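Local structure of N-acetylmuramoyl-L-alanine amidase amiD (Escherichia coli, 3D2Y) at residues A[33-38]-A[102-107]; A[54-59]-A[80-85]; A[117-122]-A[162-167]; A[60-65]-A[123-128]. The protein hydrolyses, with one zinc ion per subunit, the amide bond between N-acetylmuramoyl residues and L-amino acids in cell-wall glycopeptides. All coordinates share one frame; numbering follows the deposited sequence.

Interaction 1: residues A[33-38]-A[102-107]; sequences VIHYTA and GIELEN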
loop_
_atom_site.group_PDB
_atom_site.type_symbol
_atom_site.label_atom_id
_atom_site.label_comp_id
_atom_site.label_asym_id
_atom_site.label_seq_id
_atom_site.Cartn_x
_atom_site.Cartn_y
_atom_site.Cartn_z
ATOM N N VAL A 33 1.973 1.736 -3.694
ATOM C CA VAL A 33 2.500 1.463 -2.355
ATOM C C VAL A 33 2.800 2.764 -1.524
ATOM O O VAL A 33 3.543 3.625 -1.966
ATOM C CB VAL A 33 3.802 0.609 -2.395
ATOM C CG1 VAL A 33 4.269 0.303 -0.981
ATOM C CG2 VAL A 33 3.588 -0.708 -3.156
ATOM N N ILE A 34 2.240 2.848 -0.317
ATOM C CA ILE A 34 2.466 4.000 0.568
ATOM C C ILE A 34 3.556 3.705 1.607
ATOM O O ILE A 34 3.527 2.661 2.263
ATOM C CB ILE A 34 1.153 4.452 1.279
ATOM C CG1 ILE A 34 0.026 4.608 0.250
ATOM C CG2 ILE A 34 1.351 5.773 1.960
ATOM C CD1 ILE A 34 0.313 5.677 -0.850
ATOM N N HIS A 35 4.497 4.638 1.746
ATOM C CA HIS A 35 5.620 4.523 2.700
ATOM C C HIS A 35 5.675 5.735 3.595
ATOM O O HIS A 35 5.154 6.800 3.197
ATOM C CB HIS A 35 6.979 4.514 1.945
ATOM C CG HIS A 35 7.142 3.397 0.953
ATOM N ND1 HIS A 35 7.780 2.216 1.271
ATOM C CD2 HIS A 35 6.792 3.305 -0.353
ATOM C CE1 HIS A 35 7.780 1.428 0.212
ATOM N NE2 HIS A 35 7.170 2.056 -0.783
ATOM N N TYR A 36 6.340 5.622 4.745
ATOM C CA TYR A 36 6.948 6.815 5.394
ATOM C C TYR A 36 8.480 6.760 5.330
ATOM O O TYR A 36 9.081 5.683 5.169
ATOM C CB TYR A 36 6.463 7.116 6.850
ATOM C CG TYR A 36 6.621 5.987 7.852
ATOM C CD1 TYR A 36 7.868 5.372 8.091
ATOM C CD2 TYR A 36 5.507 5.503 8.566
ATOM C CE1 TYR A 36 7.980 4.300 8.977
ATOM C CE2 TYR A 36 5.630 4.448 9.494
ATOM C CZ TYR A 36 6.867 3.840 9.677
ATOM O OH TYR A 36 7.018 2.776 10.569
ATOM N N THR A 37 9.103 7.914 5.533
ATOM C CA THR A 37 10.550 8.057 5.323
ATOM C C THR A 37 11.335 7.695 6.572
ATOM O O THR A 37 12.488 7.280 6.492
ATOM C CB THR A 37 10.933 9.510 4.917
ATOM O OG1 THR A 37 10.609 10.473 5.940
ATOM C CG2 THR A 37 10.276 9.917 3.669
ATOM N N ALA A 38 10.683 7.860 7.717
ATOM C CA ALA A 38 11.365 7.862 9.026
ATOM C C ALA A 38 12.571 8.773 9.092
ATOM O O ALA A 38 13.585 8.397 9.663
ATOM C CB ALA A 38 11.750 6.407 9.470
ATOM N N GLY A 102 5.667 3.902 -6.052
ATOM C CA GLY A 102 5.962 4.033 -4.623
ATOM C C GLY A 102 5.886 5.500 -4.284
ATOM O O GLY A 102 6.464 6.332 -4.979
ATOM N N ILE A 103 5.087 5.810 -3.276
ATOM C CA ILE A 103 5.011 7.166 -2.711
ATOM C C ILE A 103 5.568 7.168 -1.310
ATOM O O ILE A 103 5.055 6.452 -0.422
ATOM C CB ILE A 103 3.577 7.729 -2.732
ATOM C CG1 ILE A 103 3.115 7.858 -4.189
ATOM C CG2 ILE A 103 3.526 9.123 -2.037
ATOM C CD1 ILE A 103 1.661 8.161 -4.308
ATOM N N GLU A 104 6.571 8.017 -1.094
ATOM C CA GLU A 104 7.162 8.206 0.237
ATOM C C GLU A 104 6.648 9.516 0.858
ATOM O O GLU A 104 6.652 10.579 0.213
ATOM C CB GLU A 104 8.687 8.244 0.134
ATOM C CG GLU A 104 9.335 6.871 -0.117
ATOM C CD GLU A 104 9.912 6.301 1.140
ATOM O OE1 GLU A 104 10.436 7.082 1.940
ATOM O OE2 GLU A 104 9.899 5.084 1.331
ATOM N N LEU A 105 6.217 9.393 2.105
ATOM C CA LEU A 105 5.646 10.455 2.940
ATOM C C LEU A 105 6.622 10.780 4.067
ATOM O O LEU A 105 6.986 9.913 4.872
ATOM C CB LEU A 105 4.301 10.006 3.497
ATOM C CG LEU A 105 3.231 9.446 2.540
ATOM C CD1 LEU A 105 1.943 9.094 3.301
ATOM C CD2 LEU A 105 2.918 10.484 1.478
ATOM N N GLU A 106 7.046 12.031 4.109
ATOM C CA GLU A 106 7.954 12.466 5.166
ATOM C C GLU A 106 7.179 12.365 6.472
ATOM O O GLU A 106 6.208 13.089 6.685
ATOM C CB GLU A 106 8.454 13.885 4.961
ATOM C CG GLU A 106 9.391 14.370 6.098
ATOM C CD GLU A 106 9.542 15.903 6.217
ATOM O OE1 GLU A 106 10.082 16.335 7.247
ATOM O OE2 GLU A 106 9.152 16.654 5.304
ATOM N N ASN A 107 7.610 11.457 7.329
ATOM C CA ASN A 107 6.934 11.237 8.605
ATOM C C ASN A 107 7.927 10.442 9.440
ATOM O O ASN A 107 8.655 9.626 8.886
ATOM C CB ASN A 107 5.603 10.480 8.362
ATOM C CG ASN A 107 4.951 10.001 9.670
ATOM O OD1 ASN A 107 5.332 8.948 10.224
ATOM N ND2 ASN A 107 3.980 10.781 10.187
#
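Two neighbouring parallel strands in the central sheet of the amidase fold place His35, a ligand of the catalytic zinc, next to Glu104, the proton acceptor. Residues 33-36 and 102-105 pair one for one, and His35 uses both of its backbone atoms: its N donates to Ile103 O (2.9 Å), its O accepts from Leu105 N. One step earlier, Ile103 N reaches Val33 O nearly straight, with an N-H...O angle of 173°; one step later Thr37 N closes on Leu105 O (3.0 Å). On the active-site face, Glu104 folds over at chi2 (-101°), which swings its carboxylate back across the neighbouring strand. OE2 then lies 3.0 Å from His35 CB, the carboxylate plane turned 30° from the imidazole, and OE1 lies against Thr37 CG2 (3.3 Å); all of this is packing against carbon. The polar ends of the histidine are engaged elsewhere, NE2 with His84 ND1 and ND1 weakly with Asp161, which like His151 is a zinc ligand. The opposite face is apolar: Ile34 CG2 meets Leu105 CD1 at 3.6 Å, and Ile103 packs against helix 124-141. Beyond the strands the chains stay together through weaker bonds. Thr37 OG1, which also bonds Asp39 O, takes a weak bond from Asn107 N, and Ala38 N donates weakly to Asn107 O (2.9 Å). Thr37 O hydrogen-bonds the bound substrate; next to it in the chain, Tyr36 CB rests on Asn107 CB at 3.8 Å.

Interaction 2: residues A[54-59]-A[80-85]; sequences SSHYLV and ELAWHA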
loop_
_atom_site.group_PDB
_atom_site.type_symbol
_atom_site.label_atom_id
_atom_site.label_comp_id
_atom_site.label_asym_id
_atom_site.label_seq_id
_atom_site.Cartn_x
_atom_site.Cartn_y
_atom_site.Cartn_z
ATOM N N SER A 54 15.056 4.057 -3.815
ATOM C CA SER A 54 14.371 5.225 -4.366
ATOM C C SER A 54 12.841 5.082 -4.282
ATOM O O SER A 54 12.308 4.022 -3.924
ATOM C CB SER A 54 14.775 5.456 -5.823
ATOM O OG SER A 54 14.293 4.379 -6.643
ATOM N N SER A 55 12.130 6.153 -4.602
ATOM C CA SER A 55 10.674 6.067 -4.779
ATOM C C SER A 55 10.305 7.005 -5.908
ATOM O O SER A 55 11.098 7.892 -6.273
ATOM C CB SER A 55 9.926 6.451 -3.496
ATOM O OG SER A 55 10.242 7.791 -3.122
ATOM N N HIS A 56 9.102 6.845 -6.452
ATOM C CA HIS A 56 8.644 7.749 -7.522
ATOM C C HIS A 56 8.289 9.125 -7.021
ATOM O O HIS A 56 8.617 10.112 -7.666
ATOM C CB HIS A 56 7.471 7.168 -8.270
ATOM C CG HIS A 56 7.761 5.847 -8.894
ATOM N ND1 HIS A 56 7.568 4.639 -8.245
ATOM C CD2 HIS A 56 8.234 5.543 -10.130
ATOM C CE1 HIS A 56 7.918 3.655 -9.052
ATOM N NE2 HIS A 56 8.328 4.175 -10.203
ATOM N N TYR A 57 7.657 9.189 -5.843
ATOM C CA TYR A 57 7.295 10.467 -5.250
ATOM C C TYR A 57 7.745 10.588 -3.786
ATOM O O TYR A 57 7.854 9.603 -3.036
ATOM C CB TYR A 57 5.784 10.687 -5.381
ATOM C CG TYR A 57 5.269 10.632 -6.790
ATOM C CD1 TYR A 57 5.288 11.777 -7.589
ATOM C CD2 TYR A 57 4.758 9.456 -7.320
ATOM C CE1 TYR A 57 4.811 11.747 -8.891
ATOM C CE2 TYR A 57 4.279 9.400 -8.643
ATOM C CZ TYR A 57 4.322 10.569 -9.407
ATOM O OH TYR A 57 3.873 10.652 -10.690
ATOM N N LEU A 58 8.089 11.808 -3.426
ATOM C CA LEU A 58 8.382 12.172 -2.047
ATOM C C LEU A 58 7.526 13.394 -1.642
ATOM O O LEU A 58 7.660 14.492 -2.239
ATOM C CB LEU A 58 9.888 12.460 -1.870
ATOM C CG LEU A 58 10.403 12.986 -0.509
ATOM C CD1 LEU A 58 10.177 11.990 0.662
ATOM C CD2 LEU A 58 11.894 13.298 -0.625
ATOM N N VAL A 59 6.642 13.194 -0.654
ATOM C CA VAL A 59 5.728 14.242 -0.191
ATOM C C VAL A 59 6.246 14.817 1.144
ATOM O O VAL A 59 6.335 14.075 2.113
ATOM C CB VAL A 59 4.273 13.728 0.008
ATOM C CG1 VAL A 59 3.324 14.952 0.230
ATOM C CG2 VAL A 59 3.808 12.895 -1.260
ATOM N N GLU A 80 9.352 3.771 -15.225
ATOM C CA GLU A 80 10.483 3.030 -14.699
ATOM C C GLU A 80 10.172 2.547 -13.295
ATOM O O GLU A 80 9.377 3.160 -12.591
ATOM C CB GLU A 80 11.734 3.908 -14.697
ATOM C CG GLU A 80 12.337 4.123 -16.092
ATOM C CD GLU A 80 13.752 4.554 -15.994
ATOM O OE1 GLU A 80 14.623 3.808 -16.499
ATOM O OE2 GLU A 80 13.998 5.617 -15.386
ATOM N N LEU A 81 10.782 1.442 -12.891
ATOM C CA LEU A 81 10.681 1.030 -11.492
ATOM C C LEU A 81 11.639 1.784 -10.574
ATOM O O LEU A 81 12.764 2.176 -10.967
ATOM C CB LEU A 81 10.859 -0.497 -11.354
ATOM C CG LEU A 81 12.182 -1.175 -11.667
ATOM C CD1 LEU A 81 13.092 -0.996 -10.464
ATOM C CD2 LEU A 81 11.946 -2.644 -11.933
ATOM N N ALA A 82 11.174 1.979 -9.341
ATOM C CA ALA A 82 11.948 2.586 -8.274
ATOM C C ALA A 82 12.248 1.458 -7.293
ATOM O O ALA A 82 11.533 0.464 -7.287
ATOM C CB ALA A 82 11.125 3.708 -7.613
ATOM N N TRP A 83 13.324 1.592 -6.503
ATOM C CA TRP A 83 13.753 0.616 -5.488
ATOM C C TRP A 83 13.144 0.926 -4.105
ATOM O O TRP A 83 13.839 1.376 -3.181
ATOM C CB TRP A 83 15.286 0.557 -5.436
ATOM C CG TRP A 83 15.922 -0.314 -6.511
ATOM C CD1 TRP A 83 15.302 -0.933 -7.547
ATOM C CD2 TRP A 83 17.324 -0.623 -6.630
ATOM N NE1 TRP A 83 16.221 -1.637 -8.296
ATOM C CE2 TRP A 83 17.476 -1.442 -7.757
ATOM C CE3 TRP A 83 18.470 -0.251 -5.895
ATOM C CZ2 TRP A 83 18.739 -1.959 -8.151
ATOM C CZ3 TRP A 83 19.698 -0.768 -6.268
ATOM C CH2 TRP A 83 19.833 -1.594 -7.393
ATOM N N HIS A 84 11.810 0.723 -3.996
ATOM C CA HIS A 84 10.999 1.064 -2.801
ATOM C C HIS A 84 10.348 -0.114 -2.043
ATOM O O HIS A 84 10.180 -0.067 -0.831
ATOM C CB HIS A 84 9.923 2.134 -3.132
ATOM C CG HIS A 84 8.821 1.616 -4.015
ATOM N ND1 HIS A 84 7.636 1.138 -3.502
ATOM C CD2 HIS A 84 8.758 1.421 -5.355
ATOM C CE1 HIS A 84 6.870 0.700 -4.492
ATOM N NE2 HIS A 84 7.532 0.852 -5.626
ATOM N N ALA A 85 9.935 -1.156 -2.760
ATOM C CA ALA A 85 9.211 -2.310 -2.164
ATOM C C ALA A 85 10.139 -3.365 -1.553
ATOM O O ALA A 85 9.794 -4.020 -0.543
ATOM C CB ALA A 85 8.301 -2.979 -3.218
#
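Ser54, His56 and Ala82 carry most of this contact, where the irregular run leading into strand 57-59 of the amidase sheet meets the loop that follows strand 73-74. Ser54 grips Trp83 with two bonds in opposite senses: its N donates to Trp83 O (3.0 Å), and its OG accepts from Trp83 N (3.0 Å). The second bond depends on the side-chain torsion, since chi1 of 67° sets OG between the backbone N and the carbonyl carbon and so brings it round to the loop backbone. His56 sends its ring along the loop, and NE2 donates to Glu80 O at 2.8 Å. That bond is almost straight and lies in both the ring plane and the carbonyl plane. At the other side of the ring ND1 pairs with Gly102 N of strand 100-105, so both nitrogens fix its rotation; with a backbone N-H as the partner of ND1, the ring is probably neutral. Ala82 fills the angle between these two grips. Its CB stands over one face of the His56 imidazole, a CH-pi contact 3.7 Å from the centroid and 20° off the normal, while also lying 3.4 Å from Ser54 OG. His84, two residues after Ala82, hydrogen-bonds the bound peptide through its backbone. The backbone N of His84 bonds Asn97 OD1, while its ring bonds His35 NE2 through ND1 and, weakly, Ser100 OG through NE2; it enters the contact with CB packed 3.1 Å from Ser54 O.

Interaction 3: residues A[117-122]-A[162-167]; sequences KYFAPF and PGPLFP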
loop_
_atom_site.group_PDB
_atom_site.type_symbol
_atom_site.label_atom_id
_atom_site.label_comp_id
_atom_site.label_asym_id
_atom_site.label_seq_id
_atom_site.Cartn_x
_atom_site.Cartn_y
_atom_site.Cartn_z
ATOM N N LYS A 117 6.163 1.305 21.456
ATOM C CA LYS A 117 6.367 1.809 20.110
ATOM C C LYS A 117 5.231 2.803 19.796
ATOM O O LYS A 117 4.062 2.405 19.704
ATOM C CB LYS A 117 6.378 0.632 19.139
ATOM C CG LYS A 117 7.415 0.747 18.068
ATOM C CD LYS A 117 7.180 -0.228 16.926
ATOM C CE LYS A 117 8.345 -1.196 16.784
ATOM N NZ LYS A 117 8.511 -1.730 15.399
ATOM N N TYR A 118 5.572 4.097 19.691
ATOM C CA TYR A 118 4.588 5.159 19.473
ATOM C C TYR A 118 4.810 5.656 18.056
ATOM O O TYR A 118 5.951 5.916 17.673
ATOM C CB TYR A 118 4.785 6.338 20.445
ATOM C CG TYR A 118 4.095 6.258 21.810
ATOM C CD1 TYR A 118 2.767 6.678 21.989
ATOM C CD2 TYR A 118 4.792 5.805 22.935
ATOM C CE1 TYR A 118 2.145 6.618 23.265
ATOM C CE2 TYR A 118 4.189 5.742 24.201
ATOM C CZ TYR A 118 2.871 6.147 24.365
ATOM O OH TYR A 118 2.306 6.065 25.637
ATOM N N PHE A 119 3.738 5.784 17.275
ATOM C CA PHE A 119 3.852 6.261 15.893
ATOM C C PHE A 119 3.541 7.766 15.831
ATOM O O PHE A 119 2.983 8.294 16.771
ATOM C CB PHE A 119 2.914 5.469 14.974
ATOM C CG PHE A 119 3.406 4.082 14.639
ATOM C CD1 PHE A 119 4.098 3.831 13.455
ATOM C CD2 PHE A 119 3.137 3.001 15.481
ATOM C CE1 PHE A 119 4.530 2.537 13.117
ATOM C CE2 PHE A 119 3.582 1.718 15.169
ATOM C CZ PHE A 119 4.240 1.464 13.981
ATOM N N ALA A 120 3.885 8.430 14.724
ATOM C CA ALA A 120 3.723 9.894 14.573
ATOM C C ALA A 120 2.496 10.192 13.722
ATOM O O ALA A 120 2.315 9.569 12.686
ATOM C CB ALA A 120 4.937 10.448 13.885
ATOM N N PRO A 121 1.638 11.132 14.151
ATOM C CA PRO A 121 0.468 11.483 13.344
ATOM C C PRO A 121 0.852 12.079 11.983
ATOM O O PRO A 121 1.893 12.718 11.853
ATOM C CB PRO A 121 -0.243 12.535 14.224
ATOM C CG PRO A 121 0.226 12.217 15.616
ATOM C CD PRO A 121 1.666 11.873 15.429
ATOM N N PHE A 122 0.014 11.872 10.971
ATOM C CA PHE A 122 0.255 12.504 9.674
ATOM C C PHE A 122 -0.348 13.910 9.588
ATOM O O PHE A 122 -1.565 14.121 9.840
ATOM C CB PHE A 122 -0.288 11.610 8.564
ATOM C CG PHE A 122 0.516 10.325 8.379
ATOM C CD1 PHE A 122 0.314 9.236 9.230
ATOM C CD2 PHE A 122 1.510 10.246 7.410
ATOM C CE1 PHE A 122 1.052 8.024 9.105
ATOM C CE2 PHE A 122 2.275 9.068 7.282
ATOM C CZ PHE A 122 2.033 7.953 8.151
ATOM N N PRO A 162 3.058 2.486 6.158
ATOM C CA PRO A 162 3.060 3.761 6.904
ATOM C C PRO A 162 2.425 3.753 8.295
ATOM O O PRO A 162 2.257 4.815 8.870
ATOM C CB PRO A 162 2.240 4.685 6.001
ATOM C CG PRO A 162 1.218 3.746 5.425
ATOM C CD PRO A 162 1.904 2.411 5.254
ATOM N N GLY A 163 2.054 2.578 8.807
ATOM C CA GLY A 163 1.707 2.461 10.213
ATOM C C GLY A 163 0.263 2.741 10.576
ATOM O O GLY A 163 -0.555 3.177 9.742
ATOM N N PRO A 164 -0.081 2.485 11.850
ATOM C CA PRO A 164 -1.470 2.495 12.312
ATOM C C PRO A 164 -2.090 3.908 12.428
ATOM O O PRO A 164 -3.312 4.026 12.621
ATOM C CB PRO A 164 -1.372 1.781 13.655
ATOM C CG PRO A 164 0.003 2.247 14.174
ATOM C CD PRO A 164 0.865 2.141 12.919
ATOM N N LEU A 165 -1.278 4.970 12.304
ATOM C CA LEU A 165 -1.801 6.354 12.340
ATOM C C LEU A 165 -2.100 6.880 10.921
ATOM O O LEU A 165 -2.690 7.958 10.747
ATOM C CB LEU A 165 -0.868 7.283 13.123
ATOM C CG LEU A 165 -0.813 7.019 14.654
ATOM C CD1 LEU A 165 -0.025 8.073 15.324
ATOM C CD2 LEU A 165 -2.200 6.985 15.289
ATOM N N PHE A 166 -1.724 6.099 9.921
ATOM C CA PHE A 166 -2.048 6.436 8.532
ATOM C C PHE A 166 -3.559 6.353 8.267
ATOM O O PHE A 166 -4.158 5.311 8.535
ATOM C CB PHE A 166 -1.273 5.590 7.491
ATOM C CG PHE A 166 -1.439 6.114 6.102
ATOM C CD1 PHE A 166 -2.323 5.506 5.212
ATOM C CD2 PHE A 166 -0.782 7.287 5.717
ATOM C CE1 PHE A 166 -2.515 6.074 3.907
ATOM C CE2 PHE A 166 -0.961 7.840 4.469
ATOM C CZ PHE A 166 -1.827 7.214 3.547
ATOM N N PRO A 167 -4.175 7.454 7.749
ATOM C CA PRO A 167 -5.646 7.518 7.654
ATOM C C PRO A 167 -6.287 6.811 6.434
ATOM O O PRO A 167 -6.811 7.473 5.539
ATOM C CB PRO A 167 -5.916 9.041 7.674
ATOM C CG PRO A 167 -4.696 9.642 6.991
ATOM C CD PRO A 167 -3.530 8.707 7.286
HETATM O O HOH W 1 -2.472 10.591 11.472
#
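Phe119 lies with one face on Pro164, whose CD sits almost exactly over the ring centre, a CH-pi contact 3.3 Å from the centroid and 4° off the normal. Leu165 extends alongside, its CD1 3.3 Å from Phe119 O and its CG near Phe119 CB, covering the backbone from Phe119 to Pro121. The second aromatic grip is T-shaped: Phe166 turns its edge to the face of Phe122, with planes at 86° and centroids 5.1 Å apart. Phe166 CG is anti to its own backbone N (chi1 -170°), and this carries CD2 over the Phe122 ring. At the edge of that ring, near its plane, Pro162 O approaches CZ to 3.2 Å. One water joins the two backbones, accepting from Phe122 N (2.8 Å) and donating to Leu165 O (2.7 Å). Further out, a type I turn from Gly163 to Phe166, closed by Phe166 N to Gly163 O, presents the Pro164 ring and the Leu165 side chain to Phe119, and Leu165 O to Phe122. Gly163 has a positive phi, and its CA passes 4.1 Å from Phe119 CE1. Tyr239 also packs on both Phe119 and Pro164, while Ile127 of helix 124-141 touches Phe122 and Phe166. The turn follows a cis peptide bond into Pro162, so this aromatic-proline packing lies directly after Asp161, a ligand of the catalytic zinc in this amidase family.

Interaction 4: residues A[60-65]-A[123-128]; sequences PAVPPR and EPAQIQ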
loop_
_atom_site.group_PDB
_atom_site.type_symbol
_atom_site.label_atom_id
_atom_site.label_comp_id
_atom_site.label_asym_id
_atom_site.label_seq_id
_atom_site.Cartn_x
_atom_site.Cartn_y
_atom_site.Cartn_z
ATOM N N PRO A 60 6.589 16.132 1.191
ATOM C CA PRO A 60 7.001 16.670 2.501
ATOM C C PRO A 60 5.865 16.554 3.544
ATOM O O PRO A 60 4.701 16.405 3.196
ATOM C CB PRO A 60 7.301 18.155 2.196
ATOM C CG PRO A 60 7.480 18.260 0.761
ATOM C CD PRO A 60 6.588 17.185 0.161
ATOM N N ALA A 61 6.209 16.695 4.806
ATOM C CA ALA A 61 5.221 16.687 5.891
ATOM C C ALA A 61 4.208 17.807 5.720
ATOM O O ALA A 61 3.032 17.616 5.995
ATOM C CB ALA A 61 5.920 16.849 7.228
ATOM N N VAL A 62 4.691 18.993 5.346
ATOM C CA VAL A 62 3.829 20.109 5.001
ATOM C C VAL A 62 4.435 20.637 3.710
ATOM O O VAL A 62 5.407 21.399 3.740
ATOM C CB VAL A 62 3.739 21.170 6.122
ATOM C CG1 VAL A 62 2.763 22.320 5.689
ATOM C CG2 VAL A 62 3.253 20.476 7.447
ATOM N N PRO A 63 3.879 20.219 2.562
ATOM C CA PRO A 63 4.404 20.658 1.278
ATOM C C PRO A 63 4.279 22.176 1.124
ATOM O O PRO A 63 3.272 22.768 1.572
ATOM C CB PRO A 63 3.508 19.936 0.254
ATOM C CG PRO A 63 2.916 18.775 1.008
ATOM C CD PRO A 63 2.731 19.309 2.405
ATOM N N PRO A 64 5.343 22.813 0.592
ATOM C CA PRO A 64 5.344 24.240 0.280
ATOM C C PRO A 64 4.314 24.415 -0.832
ATOM O O PRO A 64 4.096 23.485 -1.627
ATOM C CB PRO A 64 6.745 24.464 -0.262
ATOM C CG PRO A 64 7.193 23.091 -0.753
ATOM C CD PRO A 64 6.606 22.149 0.212
ATOM N N ARG A 65 3.712 25.593 -0.899
ATOM C CA ARG A 65 2.717 25.884 -1.935
ATOM C C ARG A 65 3.130 27.000 -2.913
ATOM O O ARG A 65 3.670 28.035 -2.522
ATOM C CB ARG A 65 1.341 26.122 -1.310
ATOM C CG ARG A 65 1.028 25.099 -0.224
ATOM C CD ARG A 65 -0.325 25.299 0.367
ATOM N NE ARG A 65 -1.317 24.674 -0.480
ATOM C CZ ARG A 65 -2.625 24.702 -0.257
ATOM N NH1 ARG A 65 -3.115 25.323 0.820
ATOM N NH2 ARG A 65 -3.441 24.104 -1.120
ATOM N N GLU A 123 0.501 14.882 9.228
ATOM C CA GLU A 123 0.066 16.231 8.988
ATOM C C GLU A 123 -1.104 16.240 8.020
ATOM O O GLU A 123 -1.051 15.639 6.956
ATOM C CB GLU A 123 1.221 17.108 8.468
ATOM C CG GLU A 123 2.597 16.837 9.094
ATOM C CD GLU A 123 2.700 17.078 10.609
ATOM O OE1 GLU A 123 1.770 17.664 11.236
ATOM O OE2 GLU A 123 3.761 16.683 11.167
ATOM N N PRO A 124 -2.232 16.852 8.426
ATOM C CA PRO A 124 -3.310 16.931 7.432
ATOM C C PRO A 124 -2.925 17.597 6.070
ATOM O O PRO A 124 -3.490 17.220 5.038
ATOM C CB PRO A 124 -4.424 17.722 8.143
ATOM C CG PRO A 124 -3.903 18.046 9.549
ATOM C CD PRO A 124 -2.612 17.324 9.773
ATOM N N ALA A 125 -1.976 18.543 6.055
ATOM C CA ALA A 125 -1.548 19.191 4.784
ATOM C C ALA A 125 -0.980 18.114 3.814
ATOM O O ALA A 125 -1.232 18.125 2.597
ATOM C CB ALA A 125 -0.540 20.208 5.034
ATOM N N GLN A 126 -0.218 17.185 4.379
ATOM C CA GLN A 126 0.372 16.077 3.612
ATOM C C GLN A 126 -0.690 15.180 3.004
ATOM O O GLN A 126 -0.628 14.852 1.814
ATOM C CB GLN A 126 1.301 15.264 4.510
ATOM C CG GLN A 126 2.009 14.068 3.835
ATOM C CD GLN A 126 3.047 13.441 4.733
ATOM O OE1 GLN A 126 2.721 12.783 5.748
ATOM N NE2 GLN A 126 4.318 13.661 4.392
ATOM N N ILE A 127 -1.665 14.787 3.811
ATOM C CA ILE A 127 -2.757 13.935 3.304
ATOM C C ILE A 127 -3.503 14.700 2.193
ATOM O O ILE A 127 -3.836 14.149 1.119
ATOM C CB ILE A 127 -3.708 13.562 4.492
ATOM C CG1 ILE A 127 -2.931 12.804 5.620
ATOM C CG2 ILE A 127 -4.931 12.797 4.009
ATOM C CD1 ILE A 127 -2.187 11.513 5.151
ATOM N N GLN A 128 -3.710 15.998 2.414
ATOM C CA GLN A 128 -4.438 16.808 1.436
ATOM C C GLN A 128 -3.718 16.863 0.065
ATOM O O GLN A 128 -4.360 16.897 -1.001
ATOM C CB GLN A 128 -4.704 18.231 2.001
ATOM C CG GLN A 128 -5.892 18.354 3.021
ATOM C CD GLN A 128 -7.115 17.475 2.683
ATOM O OE1 GLN A 128 -7.378 16.469 3.353
ATOM N NE2 GLN A 128 -7.851 17.848 1.647
#
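Gln126 NE2 and Pro60 O make the polar link of this contact, a weak hydrogen bond of 3.0 Å with an N-H...O angle of 132°. The side chain reaches it fully stretched, CG anti to the backbone N (chi1 -179°) and the chain extended beyond CG. The same amide nitrogen has a stronger partner in Glu106 O and a weak one in Val59 O, so its two hydrogens are shared among three backbone carbonyls where the chain leaves strands 57-59 and 100-105. A second carbonyl is met mainly by carbon: Ala61 O lies between Glu123 CB (3.1 Å) and Gln126 CB (3.3 Å) at the start of the helix. On the other side of Ala61, its N bonds Glu106 OE2, which adds a further tie between this loop and the residue just after strand 100-105. Apolar packing does the rest. Val62 straddles the helix start with its two methyls, CG1 on Ala125 CB (4.0 Å) and CG2 on Glu123 CG (4.0 Å). Ala61 CB rests on the bent stem of Glu123, and Pro63 CD comes within 4.3 Å of Ala125 CB. Glu123 is the N-cap residue, and its O receives weak bonds from Gln126 N and Ile127 N in the first turn. The arrangement is thus a proline-rich loop laid over the N-terminal turn of helix 124-141, which packs against the central sheet of the amidase fold.

Interaction 1 is the buried centre, with a backbone ladder and with a zinc ligand and the proton acceptor on one face of the sheet. Interactions 2, 3 and 4 are partly buried and arranged around it. Interaction 2 touches it through the next strand, 57-59, whose Tyr57 O and Val59 N pair with Glu104, and relies on directed backbone and histidine bonds near the zinc site. Interaction 3, about 21 Å from interaction 2 between centres, replaces these with aromatic and proline packing plus a water, and meets interaction 1 where Phe166 covers Leu105. Interaction 4 lies furthest from the chain centre; weak and apolar, it shares helix 124-141 with interaction 3 through Ile127.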